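Side-chain contact in uncharacterized protein VP1736 (Vibrio parahaemolyticus, PDB 3LXQ), which is of unknown function but belongs to the sulfatase family of the alkaline phosphatase superfamily: residues G46-D49 and N50-L54. Numbering follows the deposited sequence.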
loop_
_atom_site.group_PDB
_atom_site.type_symbol
_atom_site.label_atom_id
_atom_site.label_comp_id
_atom_site.label_asym_id
_atom_site.label_seq_id
_atom_site.Cartn_x
_atom_site.Cartn_y
_atom_site.Cartn_z
ATOM N N GLY A 46 8.917 -4.896 -24.718
ATOM C CA GLY A 46 8.743 -5.935 -25.730
ATOM C C GLY A 46 7.369 -6.570 -25.675
ATOM O O GLY A 46 6.665 -6.481 -24.666
ATOM N N LYS A 47 6.997 -7.215 -26.774
ATOM C CA LYS A 47 5.718 -7.906 -26.899
ATOM C C LYS A 47 5.737 -9.243 -26.162
ATOM O O LYS A 47 6.805 -9.790 -25.881
ATOM C CB LYS A 47 5.389 -8.130 -28.381
HETATM N N MSE A 48 4.544 -9.738 -25.835
HETATM C CA MSE A 48 4.334 -11.096 -25.325
HETATM C C MSE A 48 2.886 -11.483 -25.580
HETATM O O MSE A 48 1.986 -10.668 -25.416
HETATM C CB MSE A 48 4.632 -11.186 -23.824
HETATM C CG MSE A 48 5.136 -12.549 -23.370
HETATM SE SE MSE A 48 5.082 -12.832 -21.423
HETATM C CE MSE A 48 6.921 -13.413 -21.157
ATOM N N ASP A 49 2.665 -12.730 -25.981
ATOM C CA ASP A 49 1.318 -13.236 -26.246
ATOM C C ASP A 49 0.493 -13.182 -24.976
ATOM O O ASP A 49 0.984 -13.526 -23.902
ATOM C CB ASP A 49 1.388 -14.666 -26.774
ATOM C CG ASP A 49 2.532 -14.865 -27.749
ATOM O OD1 ASP A 49 2.331 -15.581 -28.750
ATOM O OD2 ASP A 49 3.625 -14.287 -27.516
ATOM N N ASN A 50 -0.751 -12.732 -25.103
ATOM C CA ASN A 50 -1.656 -12.619 -23.967
ATOM C C ASN A 50 -1.721 -13.901 -23.142
ATOM O O ASN A 50 -1.683 -13.862 -21.910
ATOM C CB ASN A 50 -3.058 -12.229 -24.433
ATOM C CG ASN A 50 -3.212 -10.735 -24.655
ATOM O OD1 ASN A 50 -2.230 -9.997 -24.778
ATOM N ND2 ASN A 50 -4.459 -10.281 -24.705
ATOM N N GLN A 51 -1.803 -15.031 -23.842
ATOM C CA GLN A 51 -1.877 -16.346 -23.218
ATOM C C GLN A 51 -0.647 -16.656 -22.376
ATOM O O GLN A 51 -0.777 -16.930 -21.185
ATOM C CB GLN A 51 -2.060 -17.432 -24.280
ATOM C CG GLN A 51 -2.486 -18.768 -23.705
ATOM C CD GLN A 51 -3.999 -18.915 -23.633
ATOM O OE1 GLN A 51 -4.582 -19.759 -24.320
ATOM N NE2 GLN A 51 -4.641 -18.086 -22.811
ATOM N N LYS A 52 0.533 -16.620 -22.997
ATOM C CA LYS A 52 1.793 -16.833 -22.285
ATOM C C LYS A 52 1.926 -15.888 -21.069
ATOM O O LYS A 52 2.262 -16.322 -19.964
ATOM C CB LYS A 52 2.996 -16.682 -23.232
ATOM C CG LYS A 52 4.345 -16.859 -22.540
ATOM C CD LYS A 52 5.515 -16.784 -23.490
ATOM C CE LYS A 52 6.820 -16.770 -22.699
ATOM N NZ LYS A 52 8.016 -16.674 -23.582
HETATM N N MSE A 53 1.632 -14.608 -21.287
HETATM C CA MSE A 53 1.688 -13.589 -20.248
HETATM C C MSE A 53 0.740 -13.888 -19.070
HETATM O O MSE A 53 1.186 -13.962 -17.907
HETATM C CB MSE A 53 1.436 -12.203 -20.877
HETATM C CG MSE A 53 1.672 -11.014 -19.961
HETATM SE SE MSE A 53 0.046 -10.547 -18.971
HETATM C CE MSE A 53 -0.853 -9.566 -20.391
ATOM N N LEU A 54 -0.546 -14.080 -19.363
ATOM C CA LEU A 54 -1.525 -14.392 -18.325
ATOM C C LEU A 54 -1.176 -15.650 -17.536
ATOM O O LEU A 54 -1.379 -15.701 -16.321
ATOM C CB LEU A 54 -2.935 -14.546 -18.903
ATOM C CG LEU A 54 -3.908 -13.364 -18.922
ATOM C CD1 LEU A 54 -3.436 -12.215 -18.029
ATOM C CD2 LEU A 54 -4.153 -12.881 -20.337
#
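Apolar contact is carried by Met48, a selenomethionine, which reaches forward over the first turn of helix 50-61. With CG anti to the backbone N (chi1 -150°), its chain runs toward the helix and sets SE 3.7 Å from CB of Met53, a second selenomethionine whose own chain bends away to Lys437 and Trp443. Beyond SE, the terminal CE lies 3.7 Å from CE of Lys52, the two chains crossing at about a right angle. A long, unbranched residue suits this place, because one side chain touches two helix residues and also Asp426 and Leu433 of helix 422-441.

Backbone bonding marks the motif, a helix N-terminus entered from a short loop. Asp49, a common N-cap residue, holds that position, yet its carboxylate makes no capping bond. Its backbone O accepts the first i to i+4 bond of the helix, from Met53 N at 2.9 Å (N-H...O 170°). Lys47 O accepts a hydrogen bond from Lys429 NZ, tying the loop to helix 422-441.

Charge pairing leads out of the turn. Lys52, fully extended, is long enough to carry NZ to a salt bridge with Asp426, whereas OD2 of Asp49 stays 6.4 Å from that NZ, so any attraction there is probably only long-range.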